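Local coordinates for phenazine biosynthesis protein PhzF family (Enterococcus faecalis, PDB 1S7J), which probably acts as an isomerase of the PhzF family, related to the diaminopimelate epimerases, although its own substrate is not established, at residues E46-V51 / Y57-F62; A21-L26 / T75-F80; E90-F95 / P101-K106; T190-L195 / P201-A206; Y110-F115 / F234-V239. One frame throughout, in Å; residues are numbered along the deposited sequence.

Contact 1. Residues E46-V51 / Y57-F62; sequences ETAFTV and YALRWF
Beside the beta hairpin of strands 47-53 and 56-62 lies E46, the predicted active-site residue, whose CA is 3.3 Å from F62 O as a CA-H...O contact. Next to it T47 and F62 form a hydrogen-bonded antiparallel pair, T47 N giving to F62 O at 2.8 Å. F49 N reaches R60 O at 2.8 Å. Near the turn A58 O takes two donors: V51 N, and T50 OG1 at 3.1 Å, 63° out of the carbonyl plane; T50 OG1 gets there by standing anti to its own backbone N (chi1 -172°). In this PhzF-type fold strand 47-53 also runs parallel to strand 19-25. F49 and F62 share a face, F49 CD1 meeting F62 CD1 at 3.7 Å with ring planes at 89°, and helix 32-42 touches both rings. On the other face the A48 methyl packs 4.0 Å from L59 CD2. The E46 carboxylate turns away from the hairpin, its OE2 hydrogen-bonded to H73 NE2, while R60 NH2 forms a salt bridge with E67.

Contact 2. Residues A21-L26 / T75-F80; sequences AAVYVL and TLATAF
The A77 methyl meets the strand residues A21 and V23 by apolar packing. It sits 4.2 Å from A21 CB and 4.0 Å from V23 CG1, so a single small side chain serves two residues that alternate along the strand onto the same face. V23 spreads further: its CG2 lies 4.1 Å from T78 CA, which places its two methyls against successive residues of the helix. The pieces involved are strand 19-25 and helix 72-85, the helix lying against one face of the sheet. Their local axes approach to 8.1 Å at an angle of 48°, a spacing that methyl-sized side chains can bridge. V8 of the adjoining strand 2-10 also touches V23 and A77 and extends the apolar patch.

The one polar side-chain atom at the interface, T78 OG1, makes only a van der Waals contact with V23 CB, at 3.9 Å, while its hydrogen bond goes back along the helix to A74 O. With chi1 at -60°, OG1 lies anti to the carbonyl carbon, a position from which it reaches back to A74 O. The side chain of A21 is about 5 Å from that of E46, the predicted active-site residue, and A21 also touches H73.

Contact 3. Residues E90-F95 / P101-K106; sequences EETLHF and PLAVTK
L93 and V104 pair through two backbone bonds, L93 N to V104 O at 2.9 Å and V104 N to L93 O, within an antiparallel hairpin whose local strand axes run at 161° and come within 4.6 Å. The F95-L102 pair repeats the pattern, and its F95 N to L102 O bond is almost straight (N-H...O 178°). K106 N to E91 O continues the ladder to the residue just ahead of the strand. T92 and T105 form a non-hydrogen-bonded pair, CA atoms 4.3 Å apart. Their hydroxyls hydrogen-bond, OG1 to OG1 at 3.0 Å; the two threonines share one rotamer, OG1 anti to the carbonyl carbon in both (chi1 near -60°), which turns the hydroxyls to each other. The T105 methyl CG2 extends to within 3.3 Å of E91 O. On this same, more solvent-accessible face the H94 ring brings ND1 to 3.9 Å from A103 CB.

The opposite face is apolar. F95 CB lies 4.1 Å from L102 CB, and the ring edge, through CE2, meets V104 CG2 at 3.8 Å. L93 and V104 turn the same way, toward helix 72-85, where L93 touches L82 and F83 and V104 touches T75 and A79. Strand 56-62 approaches through Y57 and L59, which meet F95, while strand 110-116 flanks V104 through Y111 and L113.

Contact 4. Residues T190-L195 / P201-A206; sequences TFFPKL and PVCGSA
C203 packs its CB and SG against two side chains of segment 190-195. Its sulfur is 3.9 Å from both CE1 and CZ of F192 and 4.6 Å from the ring centroid, 49° off the ring normal, which makes an oblique sulfur-aromatic contact at the CE1-CZ end of the ring. T190 OG1 approaches C203 CB at 3.6 Å, while the T190 methyl CG2 meets A206 CB at 3.8 Å. The chi1 of T190, 67°, divides these roles, with the hydroxyl between backbone N and carbonyl carbon and the methyl anti to the latter.

The loop 201-206 leads from strand 197-200 to helix 207-218, and C203 lies about 8 Å, side chain to side chain, from E46, the predicted active-site residue. This places it near the probable catalytic cleft of the PhzF fold.

Farther out, Q227 OE1 accepts a hydrogen bond from T190 OG1 and a weak one from C203 N, so that one amide oxygen bridges strand and loop. C203 O is hydrogen-bonded to H207 ND1, and S205 OG to R144 NH1.

Contact 5. Residues Y110-F115 / F234-V239; sequences YYYLDF and FLTCEV
Y112 and T236 make the tight part of this packing between strands 110-116 and 234-240, which are not paired with each other but both pair with the long strand 243-259 of the PhzF fold. The local strand axes pass 9.0 Å apart at 53°, too far for backbone bonding, and side chains span the gap. T236 CG2 lies 3.5 Å from Y112 CE2 and 3.8 Å from Y112 OH, approaching the phenol obliquely near its outer end. The methyl takes this place because chi1 of -166° sets OG1 anti to the backbone N and leaves CG2 between that N and the carbonyl carbon.

The Y110 side is looser. Y110 holds T236 CG2 at 4.3 Å from its CD2; the side chains of Y110 and F234 cross at about a right angle, Y110 CE2 lying 4.2 Å from F234 CE2. All four residues are partly exposed, so this is a surface contact, in contrast to the buried neighbours Y111 and L113, which turn toward strand 100-107. Side chains of strand 243-259 back the tyrosines, T249 touching Y110 and I245 touching Y112. At the outer end Y110 OH comes to 3.8 Å from F234 CE2, near the plane of the tyrosine ring.

In the fold
Contacts 1, 2 and 4 are buried, contact 3 is partly so and contact 5 lies at the surface. Contacts 1 and 3 are hairpins held by ladders of backbone bonds; the other three have packing contacts but no hydrogen bonds between their segments. Contact 2 joins contact 1 through neighbouring strands, with A48 N and O bonded to A22 O and Y24 N, and its helix also packs on contact 3, T75 CG2 lying 3.7 Å from V104 CG2. Y57 N to H94 O links the two hairpins. T105 O to Y112 N carries contact 3 on to contact 5, whose F115 ring reaches S205 of contact 4. Contacts 1 and 4 do not touch, their nearest atoms about 8 Å apart.

Contact 1. Residues E46-V51 / Y57-F62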
# COMPACT_ATOMS: atom_id res chain seq x y z
N GLU A 46 4.30 -3.66 8.69
CA GLU A 46 5.67 -3.59 8.22
C GLU A 46 6.43 -2.60 9.09
O GLU A 46 5.83 -1.66 9.63
CB GLU A 46 5.72 -3.07 6.75
CG GLU A 46 5.57 -4.13 5.63
CD GLU A 46 4.11 -4.49 5.31
OE1 GLU A 46 3.88 -5.61 4.77
OE2 GLU A 46 3.20 -3.68 5.58
N THR A 47 7.74 -2.81 9.21
CA THR A 47 8.62 -1.92 9.95
C THR A 47 9.74 -1.53 8.98
O THR A 47 10.52 -2.37 8.56
CB THR A 47 9.24 -2.60 11.18
OG1 THR A 47 8.21 -2.96 12.09
CG2 THR A 47 10.21 -1.64 11.89
N ALA A 48 9.80 -0.26 8.63
CA ALA A 48 10.81 0.24 7.70
C ALA A 48 12.01 0.84 8.40
O ALA A 48 11.87 1.62 9.32
CB ALA A 48 10.18 1.26 6.76
N PHE A 49 13.20 0.44 7.97
CA PHE A 49 14.45 0.95 8.52
C PHE A 49 15.18 1.66 7.39
O PHE A 49 15.31 1.12 6.29
CB PHE A 49 15.31 -0.20 9.05
CG PHE A 49 14.66 -1.01 10.11
CD1 PHE A 49 13.75 -2.01 9.77
CD2 PHE A 49 14.95 -0.80 11.45
CE1 PHE A 49 13.13 -2.78 10.76
CE2 PHE A 49 14.34 -1.56 12.44
CZ PHE A 49 13.43 -2.55 12.09
N THR A 50 15.67 2.87 7.66
CA THR A 50 16.37 3.64 6.65
C THR A 50 17.63 4.30 7.20
O THR A 50 17.73 4.58 8.38
CB THR A 50 15.45 4.72 6.02
OG1 THR A 50 16.09 5.33 4.91
CG2 THR A 50 15.10 5.80 7.04
N VAL A 51 18.63 4.47 6.32
CA VAL A 51 19.89 5.13 6.70
C VAL A 51 20.39 5.96 5.52
O VAL A 51 20.53 5.46 4.39
CB VAL A 51 20.99 4.15 7.18
CG1 VAL A 51 22.24 4.82 7.71
CG2 VAL A 51 20.48 3.17 8.22
N TYR A 57 18.43 7.64 0.50
CA TYR A 57 18.18 6.94 1.75
C TYR A 57 17.96 5.46 1.45
O TYR A 57 17.06 5.10 0.69
CB TYR A 57 16.95 7.52 2.47
CG TYR A 57 17.17 8.85 3.16
CD1 TYR A 57 16.95 10.05 2.50
CD2 TYR A 57 17.57 8.90 4.51
CE1 TYR A 57 17.10 11.27 3.14
CE2 TYR A 57 17.73 10.11 5.16
CZ TYR A 57 17.50 11.30 4.47
OH TYR A 57 17.64 12.51 5.11
N ALA A 58 18.82 4.63 1.99
CA ALA A 58 18.72 3.20 1.80
C ALA A 58 17.51 2.66 2.61
O ALA A 58 17.47 2.80 3.83
CB ALA A 58 20.00 2.52 2.26
N LEU A 59 16.53 2.10 1.91
CA LEU A 59 15.34 1.55 2.56
C LEU A 59 15.43 0.05 2.77
O LEU A 59 16.07 -0.66 2.00
CB LEU A 59 14.08 1.87 1.75
CG LEU A 59 13.04 2.77 2.41
CD1 LEU A 59 11.84 2.86 1.50
CD2 LEU A 59 12.63 2.25 3.79
N ARG A 60 14.69 -0.42 3.77
CA ARG A 60 14.65 -1.82 4.15
C ARG A 60 13.30 -2.05 4.85
O ARG A 60 12.94 -1.31 5.77
CB ARG A 60 15.77 -2.10 5.14
CG ARG A 60 16.45 -3.41 4.98
CD ARG A 60 17.79 -3.23 4.31
NE ARG A 60 18.86 -3.92 5.03
CZ ARG A 60 18.96 -5.25 5.14
NH1 ARG A 60 19.97 -5.79 5.80
NH2 ARG A 60 18.05 -6.03 4.59
N TRP A 61 12.53 -3.03 4.39
CA TRP A 61 11.24 -3.32 5.01
C TRP A 61 11.26 -4.71 5.59
O TRP A 61 11.85 -5.63 5.01
CB TRP A 61 10.09 -3.24 4.01
CG TRP A 61 10.12 -2.08 3.10
CD1 TRP A 61 9.39 -0.93 3.21
CD2 TRP A 61 10.85 -1.98 1.88
NE1 TRP A 61 9.61 -0.12 2.12
CE2 TRP A 61 10.50 -0.75 1.28
CE3 TRP A 61 11.76 -2.82 1.21
CZ2 TRP A 61 11.03 -0.33 0.06
CZ3 TRP A 61 12.29 -2.40 -0.00
CH2 TRP A 61 11.92 -1.17 -0.57
N PHE A 62 10.59 -4.87 6.73
CA PHE A 62 10.46 -6.14 7.42
C PHE A 62 9.07 -6.32 7.96
O PHE A 62 8.44 -5.35 8.36
CB PHE A 62 11.40 -6.17 8.64
CG PHE A 62 12.84 -6.32 8.31
CD1 PHE A 62 13.61 -5.20 8.00
CD2 PHE A 62 13.46 -7.57 8.34
CE1 PHE A 62 14.97 -5.33 7.73
CE2 PHE A 62 14.81 -7.70 8.07
CZ PHE A 62 15.57 -6.58 7.76

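Contact 2. Residues A21-L26 / T75-F80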
# COMPACT_ATOMS: atom_id res chain seq x y z
N ALA A 21 2.38 1.67 9.88
CA ALA A 21 3.74 1.18 9.72
C ALA A 21 4.66 1.87 10.71
O ALA A 21 4.40 3.01 11.12
CB ALA A 21 4.23 1.43 8.28
N ALA A 22 5.71 1.19 11.12
CA ALA A 22 6.68 1.75 12.04
C ALA A 22 7.91 2.09 11.22
O ALA A 22 8.31 1.31 10.39
CB ALA A 22 7.05 0.74 13.09
N VAL A 23 8.50 3.27 11.43
CA VAL A 23 9.70 3.63 10.69
C VAL A 23 10.84 4.02 11.60
O VAL A 23 10.65 4.75 12.57
CB VAL A 23 9.45 4.71 9.62
CG1 VAL A 23 7.98 5.09 9.56
CG2 VAL A 23 10.34 5.91 9.82
N TYR A 24 12.02 3.44 11.34
CA TYR A 24 13.21 3.73 12.13
C TYR A 24 14.26 4.39 11.28
O TYR A 24 14.74 3.78 10.30
CB TYR A 24 13.81 2.45 12.70
CG TYR A 24 13.11 1.88 13.89
CD1 TYR A 24 11.84 1.33 13.77
CD2 TYR A 24 13.72 1.86 15.14
CE1 TYR A 24 11.19 0.76 14.86
CE2 TYR A 24 13.09 1.29 16.24
CZ TYR A 24 11.83 0.74 16.10
OH TYR A 24 11.23 0.15 17.17
N VAL A 25 14.59 5.64 11.59
CA VAL A 25 15.64 6.34 10.87
C VAL A 25 16.90 6.16 11.71
O VAL A 25 17.04 6.73 12.78
CB VAL A 25 15.34 7.85 10.67
CG1 VAL A 25 16.44 8.48 9.81
CG2 VAL A 25 14.00 8.05 10.00
N LEU A 26 17.79 5.30 11.22
CA LEU A 26 19.05 4.97 11.89
C LEU A 26 20.24 5.76 11.34
O LEU A 26 20.23 6.19 10.18
CB LEU A 26 19.33 3.47 11.73
CG LEU A 26 18.18 2.48 11.83
CD1 LEU A 26 18.61 1.13 11.32
CD2 LEU A 26 17.71 2.39 13.27
N THR A 75 6.74 3.03 2.60
CA THR A 75 7.68 3.90 1.94
C THR A 75 7.17 5.32 2.13
O THR A 75 7.93 6.23 2.44
CB THR A 75 7.82 3.53 0.44
OG1 THR A 75 8.56 2.32 0.33
CG2 THR A 75 8.58 4.61 -0.32
N LEU A 76 5.86 5.49 1.99
CA LEU A 76 5.23 6.77 2.17
C LEU A 76 5.45 7.22 3.60
O LEU A 76 5.73 8.38 3.86
CB LEU A 76 3.73 6.65 1.87
CG LEU A 76 2.84 7.89 1.91
CD1 LEU A 76 1.61 7.65 1.09
CD2 LEU A 76 2.47 8.28 3.35
N ALA A 77 5.33 6.26 4.53
CA ALA A 77 5.51 6.52 5.94
C ALA A 77 6.91 6.99 6.22
O ALA A 77 7.10 7.98 6.92
CB ALA A 77 5.18 5.26 6.76
N THR A 78 7.90 6.27 5.70
CA THR A 78 9.30 6.63 5.89
C THR A 78 9.59 8.00 5.33
O THR A 78 10.43 8.73 5.84
CB THR A 78 10.21 5.65 5.22
OG1 THR A 78 10.02 4.35 5.76
CG2 THR A 78 11.66 6.05 5.42
N ALA A 79 8.92 8.32 4.23
CA ALA A 79 9.09 9.60 3.58
C ALA A 79 8.51 10.67 4.51
O ALA A 79 9.15 11.70 4.78
CB ALA A 79 8.34 9.62 2.24
N PHE A 80 7.29 10.43 4.96
CA PHE A 80 6.58 11.32 5.85
C PHE A 80 7.42 11.75 7.05
O PHE A 80 7.47 12.92 7.37
CB PHE A 80 5.28 10.65 6.32
CG PHE A 80 4.60 11.35 7.46
CD1 PHE A 80 3.73 12.40 7.23
CD2 PHE A 80 4.81 10.93 8.77
CE1 PHE A 80 3.08 13.02 8.29
CE2 PHE A 80 4.16 11.54 9.83
CZ PHE A 80 3.30 12.59 9.59

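Contact 3. Residues E90-F95 / P101-K106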
# COMPACT_ATOMS: atom_id res chain seq x y z
N GLU A 90 14.45 19.55 0.09
CA GLU A 90 13.97 19.18 -1.25
C GLU A 90 12.57 18.55 -1.25
O GLU A 90 12.19 17.85 -0.31
CB GLU A 90 14.96 18.23 -1.92
CG GLU A 90 15.58 17.17 -1.01
CD GLU A 90 17.02 17.52 -0.66
OE1 GLU A 90 17.58 16.93 0.29
OE2 GLU A 90 17.60 18.40 -1.35
N GLU A 91 11.82 18.83 -2.31
CA GLU A 91 10.47 18.30 -2.44
C GLU A 91 10.44 16.81 -2.82
O GLU A 91 9.36 16.21 -2.87
CB GLU A 91 9.66 19.10 -3.46
CG GLU A 91 10.04 18.82 -4.93
CD GLU A 91 9.03 19.37 -5.95
OE1 GLU A 91 9.40 19.46 -7.14
OE2 GLU A 91 7.88 19.70 -5.57
N THR A 92 11.59 16.22 -3.08
CA THR A 92 11.64 14.81 -3.46
C THR A 92 12.72 14.03 -2.74
O THR A 92 13.87 14.45 -2.67
CB THR A 92 11.79 14.64 -5.00
OG1 THR A 92 10.66 15.21 -5.66
CG2 THR A 92 11.86 13.19 -5.37
N LEU A 93 12.32 12.89 -2.20
CA LEU A 93 13.22 11.99 -1.47
C LEU A 93 13.63 10.81 -2.38
O LEU A 93 12.79 10.25 -3.10
CB LEU A 93 12.48 11.48 -0.22
CG LEU A 93 13.08 11.62 1.19
CD1 LEU A 93 14.31 12.51 1.20
CD2 LEU A 93 12.01 12.15 2.13
N HIS A 94 14.90 10.45 -2.34
CA HIS A 94 15.41 9.36 -3.17
C HIS A 94 15.91 8.21 -2.31
O HIS A 94 16.78 8.40 -1.46
CB HIS A 94 16.55 9.87 -4.07
CG HIS A 94 16.13 10.98 -4.98
ND1 HIS A 94 15.18 10.82 -5.98
CD2 HIS A 94 16.49 12.29 -5.01
CE1 HIS A 94 14.97 11.98 -6.57
NE2 HIS A 94 15.74 12.89 -6.01
N PHE A 95 15.36 7.03 -2.53
CA PHE A 95 15.76 5.86 -1.76
C PHE A 95 16.52 4.85 -2.60
O PHE A 95 16.36 4.81 -3.81
CB PHE A 95 14.52 5.17 -1.16
CG PHE A 95 13.71 6.05 -0.27
CD1 PHE A 95 14.08 6.24 1.07
CD2 PHE A 95 12.57 6.68 -0.74
CE1 PHE A 95 13.32 7.05 1.92
CE2 PHE A 95 11.80 7.49 0.10
CZ PHE A 95 12.18 7.67 1.44
N PRO A 101 16.13 2.12 -7.14
CA PRO A 101 15.79 3.47 -6.69
C PRO A 101 14.30 3.76 -6.66
O PRO A 101 13.55 3.39 -7.57
CB PRO A 101 16.52 4.35 -7.71
CG PRO A 101 16.62 3.48 -8.93
CD PRO A 101 17.02 2.17 -8.31
N LEU A 102 13.89 4.44 -5.59
CA LEU A 102 12.50 4.83 -5.36
C LEU A 102 12.49 6.31 -5.04
O LEU A 102 13.46 6.84 -4.48
CB LEU A 102 11.94 4.05 -4.18
CG LEU A 102 12.11 2.53 -4.21
CD1 LEU A 102 11.88 1.96 -2.84
CD2 LEU A 102 11.16 1.94 -5.22
N ALA A 103 11.40 6.98 -5.35
CA ALA A 103 11.26 8.39 -5.10
C ALA A 103 9.86 8.75 -4.65
O ALA A 103 8.88 8.25 -5.19
CB ALA A 103 11.61 9.19 -6.35
N VAL A 104 9.78 9.59 -3.62
CA VAL A 104 8.49 10.05 -3.10
C VAL A 104 8.56 11.57 -3.18
O VAL A 104 9.59 12.17 -2.85
CB VAL A 104 8.27 9.59 -1.61
CG1 VAL A 104 6.88 10.01 -1.14
CG2 VAL A 104 8.42 8.08 -1.49
N THR A 105 7.49 12.19 -3.58
CA THR A 105 7.48 13.63 -3.71
C THR A 105 6.41 14.23 -2.84
O THR A 105 5.25 13.77 -2.85
CB THR A 105 7.23 14.05 -5.19
OG1 THR A 105 8.21 13.44 -6.04
CG2 THR A 105 7.31 15.55 -5.34
N LYS A 106 6.80 15.25 -2.07
CA LYS A 106 5.88 15.96 -1.17
C LYS A 106 5.30 17.22 -1.80
O LYS A 106 6.03 18.12 -2.22
CB LYS A 106 6.60 16.30 0.15
CG LYS A 106 5.77 17.13 1.14
CD LYS A 106 6.48 17.21 2.49
CE LYS A 106 6.03 18.40 3.33
NZ LYS A 106 4.56 18.44 3.56

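Contact 4. Residues T190-L195 / P201-A206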
# COMPACT_ATOMS: atom_id res chain seq x y z
N THR A 190 -8.28 -4.84 -0.90
CA THR A 190 -7.32 -5.84 -1.33
C THR A 190 -7.08 -6.94 -0.30
O THR A 190 -6.82 -6.66 0.87
CB THR A 190 -5.97 -5.18 -1.77
OG1 THR A 190 -5.31 -4.60 -0.64
CG2 THR A 190 -6.23 -4.10 -2.82
N PHE A 191 -7.24 -8.20 -0.74
CA PHE A 191 -7.06 -9.35 0.14
C PHE A 191 -5.83 -10.16 -0.26
O PHE A 191 -5.62 -10.43 -1.44
CB PHE A 191 -8.30 -10.26 0.09
CG PHE A 191 -9.61 -9.51 0.08
CD1 PHE A 191 -9.99 -8.72 1.16
CD2 PHE A 191 -10.44 -9.58 -1.03
CE1 PHE A 191 -11.19 -8.00 1.13
CE2 PHE A 191 -11.64 -8.87 -1.07
CZ PHE A 191 -12.01 -8.08 0.02
N PHE A 192 -5.04 -10.56 0.72
CA PHE A 192 -3.83 -11.35 0.45
C PHE A 192 -3.70 -12.53 1.43
O PHE A 192 -2.70 -12.64 2.14
CB PHE A 192 -2.58 -10.46 0.55
CG PHE A 192 -2.56 -9.35 -0.45
CD1 PHE A 192 -3.05 -8.08 -0.13
CD2 PHE A 192 -2.07 -9.57 -1.74
CE1 PHE A 192 -3.04 -7.05 -1.07
CE2 PHE A 192 -2.06 -8.55 -2.69
CZ PHE A 192 -2.54 -7.29 -2.36
N PRO A 193 -4.70 -13.44 1.45
CA PRO A 193 -4.65 -14.60 2.36
C PRO A 193 -3.50 -15.55 2.06
O PRO A 193 -3.02 -16.26 2.95
CB PRO A 193 -6.01 -15.25 2.15
CG PRO A 193 -6.31 -14.94 0.73
CD PRO A 193 -5.91 -13.49 0.63
N LYS A 194 -3.07 -15.58 0.79
CA LYS A 194 -1.96 -16.44 0.40
C LYS A 194 -0.68 -15.99 1.11
O LYS A 194 0.26 -16.78 1.28
CB LYS A 194 -1.74 -16.37 -1.11
CG LYS A 194 -2.88 -16.91 -1.94
CD LYS A 194 -2.44 -17.10 -3.39
CE LYS A 194 -3.56 -17.68 -4.24
NZ LYS A 194 -3.11 -17.99 -5.63
N LEU A 195 -0.65 -14.72 1.50
CA LEU A 195 0.49 -14.12 2.18
C LEU A 195 0.26 -13.84 3.67
O LEU A 195 0.94 -12.99 4.25
CB LEU A 195 0.88 -12.81 1.47
CG LEU A 195 1.88 -12.81 0.30
CD1 LEU A 195 1.68 -13.99 -0.62
CD2 LEU A 195 1.76 -11.49 -0.46
N PRO A 201 -5.24 -2.79 4.39
CA PRO A 201 -6.13 -1.62 4.40
C PRO A 201 -5.94 -0.79 3.13
O PRO A 201 -6.90 -0.25 2.59
CB PRO A 201 -5.67 -0.85 5.64
CG PRO A 201 -5.16 -1.92 6.53
CD PRO A 201 -4.39 -2.81 5.58
N VAL A 202 -4.67 -0.66 2.70
CA VAL A 202 -4.32 0.09 1.48
C VAL A 202 -3.00 -0.42 0.82
O VAL A 202 -1.92 -0.06 1.27
CB VAL A 202 -4.12 1.63 1.77
CG1 VAL A 202 -4.18 2.41 0.48
CG2 VAL A 202 -5.17 2.16 2.76
N CYS A 203 -3.12 -1.30 -0.20
CA CYS A 203 -1.90 -1.77 -0.93
C CYS A 203 -1.81 -0.82 -2.13
O CYS A 203 -2.72 -0.77 -2.98
CB CYS A 203 -2.07 -3.23 -1.42
SG CYS A 203 -0.49 -4.17 -1.26
N GLY A 204 -0.79 0.02 -2.13
CA GLY A 204 -0.61 0.97 -3.22
C GLY A 204 -0.25 0.31 -4.53
O GLY A 204 -0.69 0.75 -5.60
N SER A 205 0.57 -0.73 -4.45
CA SER A 205 1.02 -1.49 -5.61
C SER A 205 -0.16 -2.04 -6.40
O SER A 205 -0.06 -2.28 -7.60
CB SER A 205 1.94 -2.62 -5.17
OG SER A 205 1.37 -3.37 -4.10
N ALA A 206 -1.27 -2.25 -5.71
CA ALA A 206 -2.47 -2.76 -6.32
C ALA A 206 -3.05 -1.74 -7.28
O ALA A 206 -3.83 -2.07 -8.17
CB ALA A 206 -3.49 -3.11 -5.26

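Contact 5. Residues Y110-F115 / F234-V239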
# COMPACT_ATOMS: atom_id res chain seq x y z
N TYR A 110 0.44 15.93 0.89
CA TYR A 110 0.41 14.66 0.20
C TYR A 110 1.78 14.20 -0.16
O TYR A 110 2.71 14.99 -0.30
CB TYR A 110 -0.46 14.73 -1.04
CG TYR A 110 -1.93 14.74 -0.76
CD1 TYR A 110 -2.56 15.90 -0.29
CD2 TYR A 110 -2.72 13.61 -0.99
CE1 TYR A 110 -3.93 15.93 -0.06
CE2 TYR A 110 -4.10 13.63 -0.75
CZ TYR A 110 -4.70 14.79 -0.29
OH TYR A 110 -6.06 14.82 -0.08
N TYR A 111 1.93 12.88 -0.23
CA TYR A 111 3.17 12.22 -0.58
C TYR A 111 2.83 11.34 -1.79
O TYR A 111 1.81 10.64 -1.79
CB TYR A 111 3.69 11.39 0.62
CG TYR A 111 3.85 12.26 1.86
CD1 TYR A 111 2.73 12.66 2.59
CD2 TYR A 111 5.09 12.81 2.20
CE1 TYR A 111 2.83 13.60 3.62
CE2 TYR A 111 5.20 13.75 3.24
CZ TYR A 111 4.05 14.15 3.93
OH TYR A 111 4.12 15.14 4.85
N TYR A 112 3.62 11.47 -2.84
CA TYR A 112 3.39 10.74 -4.08
C TYR A 112 4.33 9.60 -4.40
O TYR A 112 5.55 9.76 -4.38
CB TYR A 112 3.32 11.72 -5.24
CG TYR A 112 2.20 12.72 -5.10
CD1 TYR A 112 2.32 13.82 -4.24
CD2 TYR A 112 1.00 12.55 -5.80
CE1 TYR A 112 1.27 14.72 -4.07
CE2 TYR A 112 -0.06 13.45 -5.64
CZ TYR A 112 0.08 14.53 -4.77
OH TYR A 112 -0.97 15.40 -4.61
N LEU A 113 3.75 8.44 -4.64
CA LEU A 113 4.50 7.25 -4.99
C LEU A 113 4.17 6.93 -6.43
O LEU A 113 3.08 7.26 -6.92
CB LEU A 113 4.11 6.08 -4.10
CG LEU A 113 4.60 6.03 -2.65
CD1 LEU A 113 4.24 7.28 -1.89
CD2 LEU A 113 3.98 4.83 -1.99
N ASP A 114 5.09 6.29 -7.12
CA ASP A 114 4.90 5.92 -8.52
C ASP A 114 4.94 4.41 -8.69
O ASP A 114 5.78 3.72 -8.11
CB ASP A 114 5.99 6.56 -9.39
CG ASP A 114 7.39 6.20 -8.91
OD1 ASP A 114 7.94 5.18 -9.38
OD2 ASP A 114 7.93 6.93 -8.05
N PHE A 115 4.03 3.89 -9.51
CA PHE A 115 3.97 2.46 -9.77
C PHE A 115 3.82 2.18 -11.25
O PHE A 115 3.31 3.01 -12.00
CB PHE A 115 2.81 1.82 -9.00
CG PHE A 115 3.02 1.75 -7.52
CD1 PHE A 115 3.75 0.70 -6.96
CD2 PHE A 115 2.48 2.72 -6.68
CE1 PHE A 115 3.95 0.63 -5.59
CE2 PHE A 115 2.67 2.66 -5.32
CZ PHE A 115 3.40 1.61 -4.76
N PHE A 234 -7.67 7.23 1.56
CA PHE A 234 -7.86 8.01 0.34
C PHE A 234 -6.59 8.03 -0.50
O PHE A 234 -5.48 7.98 0.02
CB PHE A 234 -8.28 9.43 0.66
CG PHE A 234 -8.49 10.29 -0.55
CD1 PHE A 234 -9.65 10.17 -1.32
CD2 PHE A 234 -7.51 11.21 -0.94
CE1 PHE A 234 -9.84 10.96 -2.46
CE2 PHE A 234 -7.69 12.00 -2.08
CZ PHE A 234 -8.85 11.88 -2.84
N LEU A 235 -6.77 8.11 -1.81
CA LEU A 235 -5.66 8.15 -2.75
C LEU A 235 -5.98 9.05 -3.95
O LEU A 235 -7.06 8.93 -4.54
CB LEU A 235 -5.35 6.73 -3.28
CG LEU A 235 -5.22 5.52 -2.33
CD1 LEU A 235 -6.52 4.74 -2.30
CD2 LEU A 235 -4.08 4.63 -2.79
N THR A 236 -5.09 9.98 -4.25
CA THR A 236 -5.29 10.83 -5.42
C THR A 236 -4.44 10.15 -6.51
O THR A 236 -3.26 9.86 -6.30
CB THR A 236 -4.87 12.30 -5.16
OG1 THR A 236 -5.39 13.13 -6.20
CG2 THR A 236 -3.36 12.44 -5.07
N CYS A 237 -5.09 9.82 -7.62
CA CYS A 237 -4.42 9.11 -8.71
C CYS A 237 -4.19 9.89 -9.99
O CYS A 237 -4.99 10.74 -10.38
CB CYS A 237 -5.21 7.87 -9.04
SG CYS A 237 -5.58 6.91 -7.61
N GLU A 238 -3.11 9.54 -10.69
CA GLU A 238 -2.79 10.17 -11.95
C GLU A 238 -2.21 9.16 -12.93
O GLU A 238 -1.42 8.28 -12.55
CB GLU A 238 -1.81 11.34 -11.80
CG GLU A 238 -1.65 12.13 -13.10
CD GLU A 238 -0.48 13.08 -13.09
OE1 GLU A 238 -0.62 14.17 -12.50
OE2 GLU A 238 0.57 12.75 -13.69
N VAL A 239 -2.63 9.27 -14.18
CA VAL A 239 -2.15 8.40 -15.22
C VAL A 239 -1.12 9.10 -16.08
O VAL A 239 -1.34 10.22 -16.55
CB VAL A 239 -3.30 7.90 -16.14
CG1 VAL A 239 -2.75 6.95 -17.19
CG2 VAL A 239 -4.37 7.22 -15.32